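Local coordinates for protein elongation factor G (Thermus thermophilus, PDB 2DY1) that binds GTP with magnesium and probably acts as a GTPase elongation factor in the translocation step of protein synthesis, at residues L153-P162 and G245-A253. Numbering follows the deposited sequence.
Sequences LGPILPIDLP and GLLYPVALA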
ATOM      1  N   LEU A 153       3.542 -15.479 -16.767  1.00 21.62           N
ATOM      2  CA  LEU A 153       4.187 -14.207 -17.090  1.00 20.89           C
ATOM      3  C   LEU A 153       4.426 -13.944 -18.576  1.00 22.13           C
ATOM      4  O   LEU A 153       4.587 -12.792 -18.995  1.00 25.58           O
ATOM      5  CB  LEU A 153       5.512 -14.113 -16.334  1.00 21.32           C
ATOM      6  CG  LEU A 153       5.383 -14.439 -14.842  1.00 23.64           C
ATOM      7  CD1 LEU A 153       6.755 -14.358 -14.182  1.00 27.22           C
ATOM      8  CD2 LEU A 153       4.396 -13.493 -14.183  1.00 22.89           C
ATOM      9  N   GLY A 154       4.484 -14.995 -19.380  1.00 21.45           N
ATOM     10  CA  GLY A 154       4.686 -14.774 -20.795  1.00 18.90           C
ATOM     11  C   GLY A 154       6.061 -15.060 -21.358  1.00 21.47           C
ATOM     12  O   GLY A 154       6.611 -16.146 -21.144  1.00 22.77           O
ATOM     13  N   PRO A 155       6.652 -14.088 -22.074  1.00 18.31           N
ATOM     14  CA  PRO A 155       7.963 -14.233 -22.695  1.00 16.62           C
ATOM     15  C   PRO A 155       9.194 -14.329 -21.801  1.00 16.23           C
ATOM     16  O   PRO A 155      10.099 -13.507 -21.881  1.00 15.13           O
ATOM     17  CB  PRO A 155       8.011 -13.059 -23.675  1.00 22.47           C
ATOM     18  CG  PRO A 155       7.241 -12.009 -22.954  1.00 18.05           C
ATOM     19  CD  PRO A 155       6.087 -12.748 -22.332  1.00 18.57           C
ATOM     20  N   ILE A 156       9.240 -15.364 -20.972  1.00 16.52           N
ATOM     21  CA  ILE A 156      10.411 -15.557 -20.126  1.00 19.20           C
ATOM     22  C   ILE A 156      11.569 -16.058 -20.981  1.00 18.35           C
ATOM     23  O   ILE A 156      11.374 -16.607 -22.077  1.00 21.09           O
ATOM     24  CB  ILE A 156      10.146 -16.555 -18.974  1.00 18.62           C
ATOM     25  CG1 ILE A 156       9.644 -17.892 -19.528  1.00 25.52           C
ATOM     26  CG2 ILE A 156       9.148 -15.954 -18.012  1.00 19.63           C
ATOM     27  CD1 ILE A 156      10.316 -19.098 -18.917  1.00 21.37           C
ATOM     28  N   LEU A 157      12.783 -15.866 -20.487  1.00 12.23           N
ATOM     29  CA  LEU A 157      13.967 -16.270 -21.223  1.00 14.62           C
ATOM     30  C   LEU A 157      14.920 -16.947 -20.239  1.00 15.51           C
ATOM     31  O   LEU A 157      15.612 -16.283 -19.476  1.00 14.80           O
ATOM     32  CB  LEU A 157      14.634 -15.036 -21.834  1.00 18.89           C
ATOM     33  CG  LEU A 157      15.749 -15.308 -22.843  1.00 24.01           C
ATOM     34  CD1 LEU A 157      15.132 -15.673 -24.189  1.00 17.67           C
ATOM     35  CD2 LEU A 157      16.613 -14.087 -22.993  1.00 24.07           C
ATOM     36  N   PRO A 158      14.966 -18.283 -20.248  1.00 14.75           N
ATOM     37  CA  PRO A 158      15.865 -18.979 -19.316  1.00 13.63           C
ATOM     38  C   PRO A 158      17.338 -18.708 -19.588  1.00 15.15           C
ATOM     39  O   PRO A 158      17.841 -19.002 -20.662  1.00 23.18           O
ATOM     40  CB  PRO A 158      15.520 -20.459 -19.522  1.00 16.69           C
ATOM     41  CG  PRO A 158      14.098 -20.414 -20.052  1.00 21.40           C
ATOM     42  CD  PRO A 158      14.124 -19.231 -20.991  1.00 17.31           C
ATOM     43  N   ILE A 159      18.032 -18.137 -18.617  1.00 13.35           N
ATOM     44  CA  ILE A 159      19.454 -17.873 -18.748  1.00 13.92           C
ATOM     45  C   ILE A 159      20.205 -19.037 -18.122  1.00 14.92           C
ATOM     46  O   ILE A 159      21.232 -19.485 -18.632  1.00 14.54           O
ATOM     47  CB  ILE A 159      19.862 -16.575 -17.988  1.00 14.65           C
ATOM     48  CG1 ILE A 159      19.110 -15.375 -18.569  1.00 20.09           C
ATOM     49  CG2 ILE A 159      21.375 -16.391 -18.016  1.00 17.59           C
ATOM     50  CD1 ILE A 159      19.279 -15.199 -20.064  1.00 20.13           C
ATOM     51  N   ASP A 160      19.676 -19.527 -17.004  1.00 12.07           N
ATOM     52  CA  ASP A 160      20.325 -20.605 -16.267  1.00 12.16           C
ATOM     53  C   ASP A 160      19.439 -21.825 -16.148  1.00 10.10           C
ATOM     54  O   ASP A 160      18.209 -21.708 -16.123  1.00 12.23           O
ATOM     55  CB  ASP A 160      20.581 -20.195 -14.805  1.00 13.92           C
ATOM     56  CG  ASP A 160      21.472 -18.988 -14.670  1.00 16.58           C
ATOM     57  OD1 ASP A 160      22.543 -18.985 -15.311  1.00 18.58           O
ATOM     58  OD2 ASP A 160      21.110 -18.058 -13.898  1.00 12.67           O
ATOM     59  N   LEU A 161      20.105 -22.974 -16.047  1.00 13.18           N
ATOM     60  CA  LEU A 161      19.454 -24.248 -15.745  1.00 11.70           C
ATOM     61  C   LEU A 161      20.258 -24.757 -14.536  1.00 11.19           C
ATOM     62  O   LEU A 161      21.406 -24.388 -14.331  1.00 12.29           O
ATOM     63  CB  LEU A 161      19.546 -25.233 -16.906  1.00 11.97           C
ATOM     64  CG  LEU A 161      18.735 -24.832 -18.133  1.00 13.26           C
ATOM     65  CD1 LEU A 161      18.961 -25.900 -19.205  1.00 15.81           C
ATOM     66  CD2 LEU A 161      17.252 -24.685 -17.817  1.00 14.92           C
ATOM     67  N   PRO A 162      19.656 -25.611 -13.712  1.00  9.83           N
ATOM     68  CA  PRO A 162      20.388 -26.103 -12.545  1.00 12.23           C
ATOM     69  C   PRO A 162      21.400 -27.200 -12.805  1.00 12.26           C
ATOM     70  O   PRO A 162      21.166 -28.100 -13.631  1.00 13.05           O
ATOM     71  CB  PRO A 162      19.278 -26.578 -11.614  1.00 11.32           C
ATOM     72  CG  PRO A 162      18.184 -27.004 -12.566  1.00 17.78           C
ATOM     73  CD  PRO A 162      18.247 -26.030 -13.715  1.00 12.15           C
ATOM     74  N   GLY A 245      10.663  -4.608 -22.316  1.00 16.43           N
ATOM     75  CA  GLY A 245       9.712  -5.483 -21.666  1.00 15.57           C
ATOM     76  C   GLY A 245       9.204  -6.594 -22.560  1.00 16.87           C
ATOM     77  O   GLY A 245       8.097  -7.093 -22.351  1.00 17.71           O
ATOM     78  N   LEU A 246      10.021  -6.983 -23.538  1.00 18.61           N
ATOM     79  CA  LEU A 246       9.650  -8.035 -24.481  1.00 19.30           C
ATOM     80  C   LEU A 246      10.187  -9.414 -24.095  1.00 14.64           C
ATOM     81  O   LEU A 246       9.756 -10.434 -24.643  1.00 16.67           O
ATOM     82  CB  LEU A 246      10.128  -7.662 -25.886  1.00 19.28           C
ATOM     83  CG  LEU A 246       9.559  -6.347 -26.442  1.00 24.43           C
ATOM     84  CD1 LEU A 246      10.186  -6.080 -27.796  1.00 26.51           C
ATOM     85  CD2 LEU A 246       8.044  -6.432 -26.548  1.00 26.51           C
ATOM     86  N   LEU A 247      11.138  -9.441 -23.162  1.00 15.56           N
ATOM     87  CA  LEU A 247      11.694 -10.706 -22.692  1.00 12.87           C
ATOM     88  C   LEU A 247      11.993 -10.527 -21.212  1.00 13.41           C
ATOM     89  O   LEU A 247      12.429  -9.461 -20.797  1.00 14.61           O
ATOM     90  CB  LEU A 247      12.979 -11.067 -23.423  1.00 14.86           C
ATOM     91  CG  LEU A 247      12.870 -11.498 -24.903  1.00 12.98           C
ATOM     92  CD1 LEU A 247      14.275 -11.780 -25.434  1.00 16.77           C
ATOM     93  CD2 LEU A 247      11.966 -12.724 -25.034  1.00 19.68           C
ATOM     94  N   TYR A 248      11.780 -11.585 -20.440  1.00 13.33           N
ATOM     95  CA  TYR A 248      12.019 -11.549 -18.999  1.00 14.32           C
ATOM     96  C   TYR A 248      13.057 -12.625 -18.667  1.00 11.31           C
ATOM     97  O   TYR A 248      12.719 -13.800 -18.564  1.00 12.47           O
ATOM     98  CB  TYR A 248      10.717 -11.853 -18.256  1.00 12.92           C
ATOM     99  CG  TYR A 248       9.557 -10.963 -18.671  1.00 11.41           C
ATOM    100  CD1 TYR A 248       8.339 -11.519 -19.056  1.00 16.02           C
ATOM    101  CD2 TYR A 248       9.685  -9.569 -18.684  1.00 12.78           C
ATOM    102  CE1 TYR A 248       7.269 -10.720 -19.455  1.00 18.35           C
ATOM    103  CE2 TYR A 248       8.623  -8.764 -19.082  1.00 17.43           C
ATOM    104  CZ  TYR A 248       7.420  -9.353 -19.467  1.00 17.49           C
ATOM    105  OH  TYR A 248       6.373  -8.549 -19.871  1.00 23.58           O
ATOM    106  N   PRO A 249      14.326 -12.240 -18.483  1.00 11.92           N
ATOM    107  CA  PRO A 249      15.347 -13.249 -18.169  1.00 11.39           C
ATOM    108  C   PRO A 249      15.033 -13.960 -16.860  1.00 14.15           C
ATOM    109  O   PRO A 249      14.526 -13.329 -15.933  1.00 14.28           O
ATOM    110  CB  PRO A 249      16.629 -12.439 -18.035  1.00 12.96           C
ATOM    111  CG  PRO A 249      16.356 -11.168 -18.814  1.00 13.77           C
ATOM    112  CD  PRO A 249      14.903 -10.883 -18.510  1.00 13.12           C
ATOM    113  N   VAL A 250      15.332 -15.261 -16.802  1.00  9.90           N
ATOM    114  CA  VAL A 250      15.119 -16.035 -15.583  1.00 10.03           C
ATOM    115  C   VAL A 250      16.475 -16.576 -15.141  1.00 12.42           C
ATOM    116  O   VAL A 250      17.129 -17.351 -15.855  1.00 12.35           O
ATOM    117  CB  VAL A 250      14.162 -17.230 -15.821  1.00  8.88           C
ATOM    118  CG1 VAL A 250      13.945 -18.006 -14.508  1.00 10.42           C
ATOM    119  CG2 VAL A 250      12.835 -16.740 -16.355  1.00 13.29           C
ATOM    120  N   ALA A 251      16.899 -16.153 -13.958  1.00  9.94           N
ATOM    121  CA  ALA A 251      18.168 -16.560 -13.391  1.00 10.74           C
ATOM    122  C   ALA A 251      17.915 -17.446 -12.173  1.00  9.16           C
ATOM    123  O   ALA A 251      16.818 -17.465 -11.620  1.00 12.42           O
ATOM    124  CB  ALA A 251      18.974 -15.324 -12.970  1.00 13.29           C
ATOM    125  N   LEU A 252      18.945 -18.182 -11.795  1.00 10.12           N
ATOM    126  CA  LEU A 252      18.877 -19.064 -10.643  1.00  8.78           C
ATOM    127  C   LEU A 252      19.955 -18.636  -9.657  1.00 10.01           C
ATOM    128  O   LEU A 252      21.138 -18.574 -10.017  1.00 11.41           O
ATOM    129  CB  LEU A 252      19.131 -20.503 -11.131  1.00 14.31           C
ATOM    130  CG  LEU A 252      19.080 -21.745 -10.256  1.00 25.05           C
ATOM    131  CD1 LEU A 252      17.751 -21.872  -9.522  1.00 14.83           C
ATOM    132  CD2 LEU A 252      19.289 -22.944 -11.195  1.00 19.80           C
ATOM    133  N   ALA A 253      19.568 -18.343  -8.412  1.00  9.92           N
ATOM    134  CA  ALA A 253      20.560 -17.952  -7.408  1.00  9.22           C
ATOM    135  C   ALA A 253      19.970 -18.140  -6.021  1.00  8.70           C
ATOM    136  O   ALA A 253      18.759 -18.057  -5.843  1.00 12.33           O
ATOM    137  CB  ALA A 253      20.986 -16.477  -7.599  1.00 10.41           C
TER
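Residues 156-158 and 248-252 form a buried parallel strand pair in the sheet of the P-loop GTPase domain, where Ile156, Leu157 and Pro158 stand beside Tyr248, Pro249 and Val250. Strand 248-252 also borders strand 129-134 and leads toward the GTP-binding Ser254. Four backbone hydrogen bonds join the pair: Tyr248 N to Pro155 O, Leu157 N to Tyr248 O (2.8 Å), Val250 N to Leu157 O, and Ile159 N to Val250 O.

On one face Val250 CG2 reaches Ile156 CB at 3.8 Å; with CG1 anti to the backbone N (chi1 -179°), CG2 falls beside that N and anti to the carbonyl carbon, and it is this branch that meets Ile156. The Tyr248 ring lies on that face too, with Leu153 O at its edge, 3.4 Å from CE1, while Pro155 CD comes to the same CE1 obliquely; Trp119 meets the ring edge-to-face. The other face carries Leu157 and Pro249, both touching Phe238 of helix 231-243, and Ile159 CG1 lies alongside Pro249 CB at 3.9 Å.

Past Ile159 the strands diverge, and a carboxylate takes the place of a backbone acceptor: Leu252 N donates to the anti lone pair of Asp160 OD2 at 3.0 Å, with an N-H...O angle of 161°. An alanine in place of Asp160 would probably leave the Leu252 amide without this acceptor and weaken the pairing beyond Val250. Leu252 CD2 packs 3.7 Å from Pro162 CB.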